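Local coordinates for protein oxidoreductase, short-chain dehydrogenase/reductase family (Aeromonas hydrophila subsp. hydrophila, PDB 3L6E) that probably reduces a carbonyl substrate with a nicotinamide adenine dinucleotide cofactor, possibly 3-dehydrosphinganine in sphingolipid metabolism, at residues A11-I21 against R36-L47; L80-G88 against S107-V115. All blocks are in the same frame, centred on the assembly; numbering follows the deposited sequence.

How the interactions relate
Both contacts belong to the Rossmann-type fold of a short-chain dehydrogenase, a seven-stranded parallel sheet flanked by helices. Leaving strand 5-9, the chain enters the glycine-rich loop and helix 14-25, runs through strand 29-34 and returns as helix 37-47, and interaction 1 closes this first loop. Interaction 2 comes later, in series with it: strand 80-84 leads through a partly unmodelled loop to helix 98-123, which folds back antiparallel over that strand. The two neither nest nor cross. Their centres lie about 16 Å apart, yet they touch where Leu19 packs on Leu82 and Cys84 and Leu15 on Cys84, joining helix 14-25 to strand 80-84 in the middle of the sheet.

Interaction 1: A11-I21 against R36-L47; sequences AGSGLGRALTI and RYQRLQQQELLL. Unlike the reference sequence in segment 36-47: Gln42 (reference Glu), Leu45 (reference Glu). With SO4 (sulfate ion), chain C.
The guanidinium of Arg39 meets Gly12 O at its edge and carries Arg36 NH2 over the centre of one face. Arg39 CD lies above one face of the Arg36 guanidinium, toward its rim, and a sulfate sits at the edge. These arginines meet the glycine-rich TGxxxGxG motif of the short-chain dehydrogenases (Gly10, Gly14, Gly16), with Gly12 inside it. Gly12 O lies in the guanidinium plane of Arg39, whose NH1 donates to it at 2.8 Å, tilted 27° from the carbonyl plane. The sulfate, probably from the crystallisation liquor, is gripped by Arg36 NE through O1 (2.7 Å), by Arg36 NH1 through O4 in a nearly straight bond, and by Gly12 N through O3. Arg35 N adds a further bond. The pocket is consistent with a 2'-phosphate site, as in NADP-dependent relatives.

Farther along, the two helix segments run in the same sense, 22° apart, their axes 11.7 Å apart at closest. Gln43 bends at chi2 (-70°), laying its amide against Arg17, whose CG is 3.4 Å from Gln43 CD; buried Gln43 NE2 finds no polar partner. Ile21 CD1 sits over one face of the Arg17 guanidinium, toward the rim, and meets Leu46 CD2. Thr20 CG2 touches Leu47 CD1 at 3.9 Å.

Interaction 2: L80-G88 against S107-V115; sequences LVLHCAGTG and SNLVSTILV. Unlike the reference sequence in segment 80-88: Thr87 (reference Val). Unlike the reference sequence in segment 107-115: Val110 (reference Ile).
His83 lays its imidazole against the 107-115 part of helix 98-123, with CD2 3.6 Å from Val115 CG2 and the NE2-CE1 edge turned to Ser111 and Thr112. CG lies anti to the backbone N (chi1 -174°), carrying the ring away from the strand to the helix. Both hydroxyls come in at the ring edge: Thr112 OG1 stands 3.1 Å from His83 CE1, while Ser111 OG accepts a weak bond from His83 NE2 at 3.3 Å, bent to 122°. The other ring nitrogen, ND1, has a weak partner in Asn132 of the neighbouring strand.

This is a strand of the parallel Rossmann sheet covered by the helix that follows it, the two running antiparallel with axes 9.5 Å apart. The hydroxyls are themselves anchored in the helix. Thr112 OG1 donates to Asn108 O almost straight along the carbonyl direction (173°), and Ser111 OG donates to Ser107 O from above the carbonyl plane, at 2.7 Å. Toward the start of the strand, Val81 CG1 packs on Val115 CG1 at 3.8 Å. Farther along the chain, Ala85 CB comes to 3.8 Å from Thr112 OG1, and Met155 of helix 145-165 touches both Ala85 and Thr112.

Interaction 1: A11-I21 against R36-L47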
ATOM      1  N   ALA A  11     -18.802   0.821  11.295  1.00 23.23           N
ATOM      2  CA  ALA A  11     -19.225   1.826  10.307  1.00 22.89           C
ATOM      3  C   ALA A  11     -19.500   3.187  10.935  1.00 22.90           C
ATOM      4  O   ALA A  11     -19.554   4.201  10.239  1.00 22.09           O
ATOM      5  CB  ALA A  11     -20.459   1.336   9.560  1.00 22.34           C
ATOM      6  N   GLY A  12     -19.682   3.190  12.251  1.00 24.37           N
ATOM      7  CA  GLY A  12     -19.862   4.430  13.020  1.00 26.35           C
ATOM      8  C   GLY A  12     -18.572   5.157  13.383  1.00 27.39           C
ATOM      9  O   GLY A  12     -18.626   6.282  13.856  1.00 28.04           O
ATOM     10  N   SER A  13     -17.413   4.524  13.172  1.00 27.64           N
ATOM     11  CA  SER A  13     -16.109   5.188  13.402  1.00 27.55           C
ATOM     12  C   SER A  13     -15.846   6.257  12.332  1.00 27.13           C
ATOM     13  O   SER A  13     -16.425   6.207  11.241  1.00 27.26           O
ATOM     14  CB  SER A  13     -14.975   4.156  13.404  1.00 27.76           C
ATOM     15  OG  SER A  13     -14.882   3.511  12.132  1.00 37.29           O
ATOM     16  N   GLY A  14     -14.992   7.230  12.644  1.00 26.66           N
ATOM     17  CA  GLY A  14     -14.654   8.296  11.694  1.00 25.95           C
ATOM     18  C   GLY A  14     -14.165   7.653  10.410  1.00 26.34           C
ATOM     19  O   GLY A  14     -14.544   8.059   9.303  1.00 26.32           O
ATOM     20  N   LEU A  15     -13.346   6.618  10.596  1.00 26.63           N
ATOM     21  CA  LEU A  15     -12.778   5.787   9.543  1.00 26.42           C
ATOM     22  C   LEU A  15     -13.841   5.010   8.775  1.00 24.55           C
ATOM     23  O   LEU A  15     -13.892   5.070   7.543  1.00 23.76           O
ATOM     24  CB  LEU A  15     -11.797   4.809  10.185  1.00 27.81           C
ATOM     25  CG  LEU A  15     -10.517   4.336   9.500  1.00 48.85           C
ATOM     26  CD1 LEU A  15      -9.363   4.358  10.500  1.00 29.12           C
ATOM     27  CD2 LEU A  15     -10.698   2.933   8.941  1.00 29.38           C
ATOM     28  N   GLY A  16     -14.670   4.260   9.498  1.00 24.06           N
ATOM     29  CA  GLY A  16     -15.769   3.513   8.867  1.00 24.26           C
ATOM     30  C   GLY A  16     -16.781   4.381   8.122  1.00 24.58           C
ATOM     31  O   GLY A  16     -17.277   3.982   7.051  1.00 24.22           O
ATOM     32  N   ARG A  17     -17.080   5.559   8.691  1.00 24.39           N
ATOM     33  CA  ARG A  17     -17.906   6.587   8.039  1.00 24.97           C
ATOM     34  C   ARG A  17     -17.284   6.974   6.710  1.00 25.00           C
ATOM     35  O   ARG A  17     -17.934   6.868   5.667  1.00 25.83           O
ATOM     36  CB  ARG A  17     -18.027   7.851   8.909  1.00 25.65           C
ATOM     37  CG  ARG A  17     -19.318   8.053   9.692  1.00 40.37           C
ATOM     38  CD  ARG A  17     -19.451   9.529  10.184  1.00 26.35           C
ATOM     39  NE  ARG A  17     -18.809  10.490   9.275  1.00 40.44           N
ATOM     40  CZ  ARG A  17     -19.409  11.525   8.683  1.00 26.30           C
ATOM     41  NH1 ARG A  17     -18.718  12.313   7.874  1.00 39.66           N
ATOM     42  NH2 ARG A  17     -20.692  11.781   8.897  1.00 40.34           N
ATOM     43  N   ALA A  18     -16.016   7.394   6.732  1.00 23.53           N
ATOM     44  CA  ALA A  18     -15.349   7.868   5.517  1.00 22.57           C
ATOM     45  C   ALA A  18     -15.291   6.785   4.430  1.00 22.52           C
ATOM     46  O   ALA A  18     -15.496   7.060   3.246  1.00 22.95           O
ATOM     47  CB  ALA A  18     -13.929   8.396   5.834  1.00 22.12           C
ATOM     48  N   LEU A  19     -14.978   5.564   4.839  1.00 21.84           N
ATOM     49  CA  LEU A  19     -14.926   4.452   3.910  1.00 21.36           C
ATOM     50  C   LEU A  19     -16.301   4.176   3.320  1.00 21.70           C
ATOM     51  O   LEU A  19     -16.398   3.908   2.140  1.00 21.89           O
ATOM     52  CB  LEU A  19     -14.371   3.188   4.569  1.00 20.35           C
ATOM     53  CG  LEU A  19     -12.880   3.119   4.943  1.00 26.52           C
ATOM     54  CD1 LEU A  19     -12.658   2.069   6.009  1.00 19.22           C
ATOM     55  CD2 LEU A  19     -11.993   2.845   3.736  1.00 19.81           C
ATOM     56  N   THR A  20     -17.352   4.245   4.143  1.00 22.53           N
ATOM     57  CA  THR A  20     -18.713   3.981   3.690  1.00 21.82           C
ATOM     58  C   THR A  20     -19.104   5.018   2.663  1.00 22.80           C
ATOM     59  O   THR A  20     -19.583   4.669   1.592  1.00 23.46           O
ATOM     60  CB  THR A  20     -19.743   3.976   4.829  1.00 21.27           C
ATOM     61  OG1 THR A  20     -19.433   2.939   5.755  1.00 18.07           O
ATOM     62  CG2 THR A  20     -21.171   3.733   4.297  1.00 18.30           C
ATOM     63  N   ILE A  21     -18.882   6.290   2.997  1.00 22.90           N
ATOM     64  CA  ILE A  21     -19.158   7.407   2.106  1.00 22.10           C
ATOM     65  C   ILE A  21     -18.458   7.236   0.762  1.00 22.47           C
ATOM     66  O   ILE A  21     -19.068   7.432  -0.288  1.00 21.71           O
ATOM     67  CB  ILE A  21     -18.793   8.784   2.742  1.00 21.08           C
ATOM     68  CG1 ILE A  21     -19.596   9.008   4.030  1.00 21.59           C
ATOM     69  CG2 ILE A  21     -19.008   9.921   1.718  1.00 21.10           C
ATOM     70  CD1 ILE A  21     -19.254  10.254   4.809  1.00 18.91           C
ATOM     71  N   ARG A  36     -23.085   1.268  17.557  1.00 27.37           N
ATOM     72  CA  ARG A  36     -23.708   2.529  17.960  1.00 27.04           C
ATOM     73  C   ARG A  36     -24.778   2.976  16.981  1.00 26.47           C
ATOM     74  O   ARG A  36     -24.472   3.554  15.927  1.00 26.40           O
ATOM     75  CB  ARG A  36     -22.645   3.627  18.093  1.00 27.71           C
ATOM     76  CG  ARG A  36     -21.799   3.536  19.347  1.00 31.48           C
ATOM     77  CD  ARG A  36     -20.656   4.536  19.298  1.00 29.36           C
ATOM     78  NE  ARG A  36     -19.619   4.155  18.343  1.00 32.05           N
ATOM     79  CZ  ARG A  36     -18.527   4.873  18.099  1.00 30.60           C
ATOM     80  NH1 ARG A  36     -17.621   4.450  17.217  1.00 32.12           N
ATOM     81  NH2 ARG A  36     -18.339   6.016  18.740  1.00 32.46           N
ATOM     82  N   TYR A  37     -26.032   2.725  17.348  1.00 25.66           N
ATOM     83  CA  TYR A  37     -27.172   2.913  16.459  1.00 25.23           C
ATOM     84  C   TYR A  37     -27.371   4.358  15.964  1.00 26.96           C
ATOM     85  O   TYR A  37     -27.803   4.575  14.814  1.00 26.84           O
ATOM     86  CB  TYR A  37     -28.451   2.385  17.127  1.00 23.48           C
ATOM     87  CG  TYR A  37     -29.098   3.363  18.082  1.00 23.23           C
ATOM     88  CD1 TYR A  37     -28.690   3.454  19.418  1.00 21.99           C
ATOM     89  CD2 TYR A  37     -30.107   4.221  17.641  1.00 22.50           C
ATOM     90  CE1 TYR A  37     -29.284   4.385  20.294  1.00 23.06           C
ATOM     91  CE2 TYR A  37     -30.703   5.154  18.505  1.00 23.09           C
ATOM     92  CZ  TYR A  37     -30.289   5.227  19.826  1.00 21.83           C
ATOM     93  OH  TYR A  37     -30.896   6.138  20.661  1.00 22.88           O
ATOM     94  N   GLN A  38     -27.077   5.331  16.834  1.00 28.17           N
ATOM     95  CA  GLN A  38     -27.275   6.758  16.520  1.00 29.19           C
ATOM     96  C   GLN A  38     -26.460   7.176  15.306  1.00 30.14           C
ATOM     97  O   GLN A  38     -26.943   7.919  14.443  1.00 30.75           O
ATOM     98  CB  GLN A  38     -26.932   7.641  17.722  1.00 29.04           C
ATOM     99  CG  GLN A  38     -27.988   7.612  18.814  1.00 24.91           C
ATOM    100  CD  GLN A  38     -27.584   8.375  20.075  1.00 29.31           C
ATOM    101  OE1 GLN A  38     -26.399   8.590  20.347  1.00 25.24           O
ATOM    102  NE2 GLN A  38     -28.571   8.772  20.854  1.00 24.42           N
ATOM    103  N   ARG A  39     -25.234   6.666  15.250  1.00 30.45           N
ATOM    104  CA  ARG A  39     -24.309   6.883  14.143  1.00 30.92           C
ATOM    105  C   ARG A  39     -24.693   6.125  12.867  1.00 30.81           C
ATOM    106  O   ARG A  39     -24.446   6.605  11.768  1.00 31.04           O
ATOM    107  CB  ARG A  39     -22.886   6.514  14.575  1.00 31.23           C
ATOM    108  CG  ARG A  39     -22.243   7.541  15.509  1.00 41.67           C
ATOM    109  CD  ARG A  39     -21.083   6.959  16.298  1.00 32.13           C
ATOM    110  NE  ARG A  39     -20.466   7.964  17.165  1.00 41.75           N
ATOM    111  CZ  ARG A  39     -19.249   8.476  16.986  1.00 33.05           C
ATOM    112  NH1 ARG A  39     -18.485   8.074  15.973  1.00 41.51           N
ATOM    113  NH2 ARG A  39     -18.788   9.388  17.831  1.00 41.82           N
ATOM    114  N   LEU A  40     -25.269   4.937  13.013  1.00 30.12           N
ATOM    115  CA  LEU A  40     -25.813   4.227  11.861  1.00 29.82           C
ATOM    116  C   LEU A  40     -26.994   4.990  11.215  1.00 30.40           C
ATOM    117  O   LEU A  40     -27.067   5.089   9.985  1.00 30.04           O
ATOM    118  CB  LEU A  40     -26.172   2.774  12.217  1.00 28.94           C
ATOM    119  CG  LEU A  40     -24.988   1.831  12.512  1.00 26.75           C
ATOM    120  CD1 LEU A  40     -25.414   0.535  13.194  1.00 28.72           C
ATOM    121  CD2 LEU A  40     -24.166   1.509  11.280  1.00 28.89           C
ATOM    122  N   GLN A  41     -27.881   5.552  12.047  1.00 30.90           N
ATOM    123  CA  GLN A  41     -29.039   6.315  11.569  1.00 31.40           C
ATOM    124  C   GLN A  41     -28.629   7.608  10.866  1.00 31.94           C
ATOM    125  O   GLN A  41     -29.224   7.984   9.844  1.00 31.36           O
ATOM    126  CB  GLN A  41     -30.003   6.654  12.717  1.00 31.62           C
ATOM    127  CG  GLN A  41     -30.769   5.463  13.305  1.00 33.64           C
ATOM    128  CD  GLN A  41     -31.795   5.883  14.352  1.00 32.03           C
ATOM    129  OE1 GLN A  41     -32.891   5.316  14.428  1.00 33.70           O
ATOM    130  NE2 GLN A  41     -31.454   6.893  15.147  1.00 33.42           N
ATOM    131  N   GLN A  42     -27.633   8.295  11.438  1.00 32.44           N
ATOM    132  CA  GLN A  42     -27.136   9.557  10.885  1.00 32.33           C
ATOM    133  C   GLN A  42     -26.571   9.287   9.484  1.00 31.21           C
ATOM    134  O   GLN A  42     -26.699  10.108   8.584  1.00 30.77           O
ATOM    135  CB  GLN A  42     -26.115  10.230  11.844  1.00 33.26           C
ATOM    136  CG  GLN A  42     -24.659  10.368  11.349  1.00 42.96           C
ATOM    137  CD  GLN A  42     -23.604  10.608  12.467  1.00 35.04           C
ATOM    138  OE1 GLN A  42     -22.392  10.565  12.202  1.00 43.04           O
ATOM    139  NE2 GLN A  42     -24.059  10.836  13.704  1.00 42.93           N
ATOM    140  N   GLN A  43     -25.974   8.109   9.307  1.00 30.47           N
ATOM    141  CA  GLN A  43     -25.442   7.705   8.023  1.00 29.46           C
ATOM    142  C   GLN A  43     -26.558   7.309   7.042  1.00 28.75           C
ATOM    143  O   GLN A  43     -26.448   7.563   5.837  1.00 28.12           O
ATOM    144  CB  GLN A  43     -24.429   6.575   8.202  1.00 30.03           C
ATOM    145  CG  GLN A  43     -23.118   6.975   8.884  1.00 33.10           C
ATOM    146  CD  GLN A  43     -22.235   7.869   8.027  1.00 30.93           C
ATOM    147  OE1 GLN A  43     -22.240   9.102   8.181  1.00 33.42           O
ATOM    148  NE2 GLN A  43     -21.457   7.256   7.129  1.00 33.15           N
ATOM    149  N   GLU A  44     -27.616   6.683   7.555  1.00 28.66           N
ATOM    150  CA  GLU A  44     -28.781   6.343   6.738  1.00 29.66           C
ATOM    151  C   GLU A  44     -29.483   7.610   6.225  1.00 29.20           C
ATOM    152  O   GLU A  44     -29.878   7.669   5.061  1.00 28.39           O
ATOM    153  CB  GLU A  44     -29.758   5.413   7.495  1.00 30.57           C
ATOM    154  CG  GLU A  44     -29.304   3.946   7.531  1.00 44.51           C
ATOM    155  CD  GLU A  44     -30.384   2.970   8.012  1.00 31.98           C
ATOM    156  OE1 GLU A  44     -30.630   2.889   9.239  1.00 44.77           O
ATOM    157  OE2 GLU A  44     -30.967   2.262   7.164  1.00 44.75           O
ATOM    158  N   LEU A  45     -29.583   8.619   7.095  1.00 29.43           N
ATOM    159  CA  LEU A  45     -30.141   9.942   6.768  1.00 29.81           C
ATOM    160  C   LEU A  45     -29.309  10.652   5.698  1.00 29.59           C
ATOM    161  O   LEU A  45     -29.846  11.328   4.818  1.00 29.25           O
ATOM    162  CB  LEU A  45     -30.217  10.803   8.041  1.00 30.31           C
ATOM    163  CG  LEU A  45     -31.266  11.916   8.172  1.00 48.08           C
ATOM    164  CD1 LEU A  45     -31.996  11.813   9.509  1.00 30.94           C
ATOM    165  CD2 LEU A  45     -30.656  13.306   8.003  1.00 30.82           C
ATOM    166  N   LEU A  46     -27.991  10.488   5.772  1.00 29.57           N
ATOM    167  CA  LEU A  46     -27.094  11.092   4.794  1.00 29.49           C
ATOM    168  C   LEU A  46     -27.100  10.376   3.438  1.00 29.02           C
ATOM    169  O   LEU A  46     -27.089  11.032   2.405  1.00 29.94           O
ATOM    170  CB  LEU A  46     -25.662  11.177   5.345  1.00 29.68           C
ATOM    171  CG  LEU A  46     -24.571  11.806   4.461  1.00 38.05           C
ATOM    172  CD1 LEU A  46     -24.667  13.335   4.418  1.00 29.84           C
ATOM    173  CD2 LEU A  46     -23.187  11.383   4.923  1.00 29.74           C
ATOM    174  N   LEU A  47     -27.120   9.044   3.444  1.00 27.82           N
ATOM    175  CA  LEU A  47     -26.848   8.276   2.229  1.00 27.11           C
ATOM    176  C   LEU A  47     -28.045   7.497   1.686  1.00 27.85           C
ATOM    177  O   LEU A  47     -27.992   6.979   0.556  1.00 27.76           O
ATOM    178  CB  LEU A  47     -25.626   7.358   2.411  1.00 25.85           C
ATOM    179  CG  LEU A  47     -24.325   7.988   2.940  1.00 29.11           C
ATOM    180  CD1 LEU A  47     -23.323   6.910   3.395  1.00 25.22           C
ATOM    181  CD2 LEU A  47     -23.691   8.964   1.936  1.00 25.57           C
TER
HETATM  182  S   SO4 C 500     -19.148   1.405  15.820  1.00 33.59           S
HETATM  183  O1  SO4 C 500     -20.091   2.326  16.439  1.00 35.85           O
HETATM  184  O2  SO4 C 500     -19.288   0.062  16.375  1.00 35.69           O
HETATM  185  O3  SO4 C 500     -19.496   1.395  14.405  1.00 35.93           O
HETATM  186  O4  SO4 C 500     -17.780   1.883  16.048  1.00 35.56           O

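Interaction 2: L80-G88 against S107-V115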
ATOM      1  N   LEU A  80     -16.857  -7.406  -0.971  1.00 25.35           N
ATOM      2  CA  LEU A  80     -15.829  -6.930  -0.047  1.00 24.90           C
ATOM      3  C   LEU A  80     -16.371  -6.848   1.361  1.00 25.10           C
ATOM      4  O   LEU A  80     -17.450  -6.287   1.593  1.00 25.18           O
ATOM      5  CB  LEU A  80     -15.247  -5.575  -0.498  1.00 23.90           C
ATOM      6  CG  LEU A  80     -14.415  -4.721   0.475  1.00 32.73           C
ATOM      7  CD1 LEU A  80     -13.131  -5.422   0.871  1.00 23.10           C
ATOM      8  CD2 LEU A  80     -14.110  -3.319  -0.096  1.00 23.92           C
ATOM      9  N   VAL A  81     -15.631  -7.459   2.286  1.00 25.03           N
ATOM     10  CA  VAL A  81     -15.872  -7.292   3.704  1.00 24.79           C
ATOM     11  C   VAL A  81     -14.728  -6.450   4.248  1.00 25.19           C
ATOM     12  O   VAL A  81     -13.552  -6.840   4.216  1.00 24.52           O
ATOM     13  CB  VAL A  81     -16.051  -8.627   4.466  1.00 24.74           C
ATOM     14  CG1 VAL A  81     -16.279  -8.361   5.966  1.00 11.65           C
ATOM     15  CG2 VAL A  81     -17.269  -9.366   3.933  1.00 12.39           C
ATOM     16  N   LEU A  82     -15.095  -5.258   4.696  1.00 25.73           N
ATOM     17  CA  LEU A  82     -14.149  -4.295   5.199  1.00 25.84           C
ATOM     18  C   LEU A  82     -14.300  -4.287   6.696  1.00 25.88           C
ATOM     19  O   LEU A  82     -15.295  -3.796   7.228  1.00 26.42           O
ATOM     20  CB  LEU A  82     -14.452  -2.917   4.630  1.00 26.36           C
ATOM     21  CG  LEU A  82     -13.295  -2.158   3.993  1.00 35.78           C
ATOM     22  CD1 LEU A  82     -13.700  -0.729   3.685  1.00 26.81           C
ATOM     23  CD2 LEU A  82     -12.086  -2.183   4.886  1.00 26.97           C
ATOM     24  N   HIS A  83     -13.342  -4.886   7.379  1.00 25.44           N
ATOM     25  CA  HIS A  83     -13.429  -4.962   8.821  1.00 25.89           C
ATOM     26  C   HIS A  83     -12.630  -3.842   9.470  1.00 28.05           C
ATOM     27  O   HIS A  83     -11.409  -3.765   9.320  1.00 27.87           O
ATOM     28  CB  HIS A  83     -13.003  -6.325   9.354  1.00 24.44           C
ATOM     29  CG  HIS A  83     -13.226  -6.475  10.828  1.00 24.43           C
ATOM     30  ND1 HIS A  83     -12.192  -6.561  11.735  1.00 24.50           N
ATOM     31  CD2 HIS A  83     -14.364  -6.501  11.554  1.00 23.61           C
ATOM     32  CE1 HIS A  83     -12.686  -6.649  12.954  1.00 23.16           C
ATOM     33  NE2 HIS A  83     -14.000  -6.609  12.872  1.00 24.72           N
ATOM     34  N   CYS A  84     -13.343  -2.962  10.161  1.00 30.39           N
ATOM     35  CA  CYS A  84     -12.736  -1.881  10.911  1.00 33.41           C
ATOM     36  C   CYS A  84     -12.801  -2.191  12.388  1.00 36.84           C
ATOM     37  O   CYS A  84     -13.739  -1.784  13.056  1.00 36.02           O
ATOM     38  CB  CYS A  84     -13.456  -0.570  10.633  1.00 32.86           C
ATOM     39  SG  CYS A  84     -13.268  -0.028   8.962  1.00 34.51           S
ATOM     40  N   ALA A  85     -11.808  -2.929  12.892  1.00 41.17           N
ATOM     41  CA  ALA A  85     -11.776  -3.273  14.318  1.00 44.65           C
ATOM     42  C   ALA A  85     -11.727  -2.016  15.183  1.00 47.63           C
ATOM     43  O   ALA A  85     -12.152  -2.043  16.336  1.00 48.73           O
ATOM     44  CB  ALA A  85     -10.616  -4.196  14.637  1.00 44.90           C
ATOM     45  N   GLY A  86     -11.245  -0.911  14.611  1.00 49.61           N
ATOM     46  CA  GLY A  86     -11.154   0.365  15.327  1.00 51.40           C
ATOM     47  C   GLY A  86      -9.998   0.296  16.301  1.00 53.19           C
ATOM     48  O   GLY A  86      -8.904  -0.126  15.925  1.00 53.85           O
ATOM     49  N   THR A  87     -10.237   0.686  17.552  1.00 54.36           N
ATOM     50  CA  THR A  87      -9.218   0.601  18.618  1.00 55.87           C
ATOM     51  C   THR A  87      -9.823   0.672  20.036  1.00 56.60           C
ATOM     52  O   THR A  87     -10.594  -0.208  20.425  1.00 56.81           O
ATOM     53  CB  THR A  87      -8.068   1.650  18.437  1.00 56.25           C
ATOM     54  OG1 THR A  87      -8.476   2.668  17.506  1.00 62.48           O
ATOM     55  CG2 THR A  87      -6.805   0.974  17.907  1.00 62.15           C
ATOM     56  N   GLY A  88      -9.469   1.711  20.798  1.00 56.86           N
ATOM     57  CA  GLY A  88      -9.959   1.882  22.164  1.00 57.06           C
ATOM     58  C   GLY A  88      -9.594   3.223  22.771  1.00 57.27           C
ATOM     59  O   GLY A  88      -9.164   3.299  23.928  1.00 57.31           O
ATOM     60  N   SER A 107     -13.241  -6.924  21.834  1.00 48.21           N
ATOM     61  CA  SER A 107     -13.813  -6.119  20.779  1.00 46.08           C
ATOM     62  C   SER A 107     -12.901  -6.144  19.547  1.00 43.94           C
ATOM     63  O   SER A 107     -13.363  -5.892  18.428  1.00 44.75           O
ATOM     64  CB  SER A 107     -14.029  -4.678  21.228  1.00 46.39           C
ATOM     65  OG  SER A 107     -13.213  -3.797  20.474  1.00 45.41           O
ATOM     66  N   ASN A 108     -11.637  -6.453  19.769  1.00 40.41           N
ATOM     67  CA  ASN A 108     -10.708  -6.402  18.681  1.00 37.01           C
ATOM     68  C   ASN A 108     -10.276  -7.682  18.059  1.00 34.09           C
ATOM     69  O   ASN A 108     -10.344  -7.805  16.884  1.00 33.78           O
ATOM     70  CB  ASN A 108      -9.547  -5.516  18.994  1.00 36.53           C
ATOM     71  CG  ASN A 108      -9.969  -4.135  19.174  1.00 35.55           C
ATOM     72  OD1 ASN A 108     -11.132  -3.855  19.208  1.00 37.06           O
ATOM     73  ND2 ASN A 108      -9.050  -3.264  19.281  1.00 36.76           N
ATOM     74  N   LEU A 109      -9.835  -8.638  18.836  1.00 31.21           N
ATOM     75  CA  LEU A 109      -9.387  -9.833  18.227  1.00 29.23           C
ATOM     76  C   LEU A 109     -10.519 -10.766  17.943  1.00 27.90           C
ATOM     77  O   LEU A 109     -10.580 -11.340  16.942  1.00 27.98           O
ATOM     78  CB  LEU A 109      -8.343 -10.465  19.074  1.00 28.35           C
ATOM     79  CG  LEU A 109      -7.773 -11.744  18.545  1.00 42.49           C
ATOM     80  CD1 LEU A 109      -7.359 -11.664  17.125  1.00 28.31           C
ATOM     81  CD2 LEU A 109      -6.639 -12.091  19.424  1.00 27.90           C
ATOM     82  N   VAL A 110     -11.428 -10.875  18.854  1.00 26.77           N
ATOM     83  CA  VAL A 110     -12.604 -11.725  18.748  1.00 26.07           C
ATOM     84  C   VAL A 110     -13.487 -11.294  17.578  1.00 25.60           C
ATOM     85  O   VAL A 110     -13.930 -12.131  16.779  1.00 25.43           O
ATOM     86  CB  VAL A 110     -13.407 -11.737  20.073  1.00 26.13           C
ATOM     87  CG1 VAL A 110     -14.703 -12.508  19.930  1.00 33.54           C
ATOM     88  CG2 VAL A 110     -12.570 -12.329  21.200  1.00 33.79           C
ATOM     89  N   SER A 111     -13.737  -9.992  17.461  1.00 24.93           N
ATOM     90  CA  SER A 111     -14.545  -9.498  16.355  1.00 23.02           C
ATOM     91  C   SER A 111     -13.789  -9.798  15.076  1.00 21.98           C
ATOM     92  O   SER A 111     -14.383 -10.254  14.103  1.00 22.10           O
ATOM     93  CB  SER A 111     -14.875  -8.004  16.494  1.00 23.12           C
ATOM     94  OG  SER A 111     -13.780  -7.171  16.127  1.00 24.27           O
ATOM     95  N   THR A 112     -12.471  -9.605  15.093  1.00 21.00           N
ATOM     96  CA  THR A 112     -11.685  -9.836  13.884  1.00 20.74           C
ATOM     97  C   THR A 112     -11.783 -11.291  13.434  1.00 20.65           C
ATOM     98  O   THR A 112     -11.980 -11.560  12.252  1.00 20.04           O
ATOM     99  CB  THR A 112     -10.217  -9.398  14.015  1.00 20.27           C
ATOM    100  OG1 THR A 112     -10.162  -7.990  14.241  1.00 22.09           O
ATOM    101  CG2 THR A 112      -9.454  -9.690  12.734  1.00 20.71           C
ATOM    102  N   ILE A 113     -11.667 -12.210  14.383  1.00 21.69           N
ATOM    103  CA  ILE A 113     -11.737 -13.656  14.098  1.00 22.38           C
ATOM    104  C   ILE A 113     -13.111 -14.113  13.604  1.00 22.41           C
ATOM    105  O   ILE A 113     -13.203 -14.885  12.649  1.00 22.23           O
ATOM    106  CB  ILE A 113     -11.271 -14.487  15.304  1.00 22.22           C
ATOM    107  CG1 ILE A 113      -9.759 -14.297  15.482  1.00 33.80           C
ATOM    108  CG2 ILE A 113     -11.607 -15.971  15.110  1.00 33.91           C
ATOM    109  CD1 ILE A 113      -9.161 -14.973  16.684  1.00 22.44           C
ATOM    110  N   LEU A 114     -14.165 -13.623  14.249  1.00 23.10           N
ATOM    111  CA  LEU A 114     -15.538 -14.001  13.911  1.00 24.17           C
ATOM    112  C   LEU A 114     -15.988 -13.439  12.560  1.00 25.50           C
ATOM    113  O   LEU A 114     -16.654 -14.126  11.788  1.00 26.52           O
ATOM    114  CB  LEU A 114     -16.501 -13.562  15.010  1.00 24.35           C
ATOM    115  CG  LEU A 114     -16.400 -14.215  16.388  1.00 32.14           C
ATOM    116  CD1 LEU A 114     -17.104 -13.336  17.401  1.00 24.84           C
ATOM    117  CD2 LEU A 114     -16.969 -15.641  16.409  1.00 24.57           C
ATOM    118  N   VAL A 115     -15.613 -12.198  12.264  1.00 25.31           N
ATOM    119  CA  VAL A 115     -15.923 -11.631  10.955  1.00 25.31           C
ATOM    120  C   VAL A 115     -15.195 -12.421   9.858  1.00 24.76           C
ATOM    121  O   VAL A 115     -15.761 -12.704   8.797  1.00 25.14           O
ATOM    122  CB  VAL A 115     -15.606 -10.121  10.913  1.00 25.24           C
ATOM    123  CG1 VAL A 115     -15.647  -9.560   9.483  1.00 28.47           C
ATOM    124  CG2 VAL A 115     -16.570  -9.369  11.819  1.00 29.15           C
TER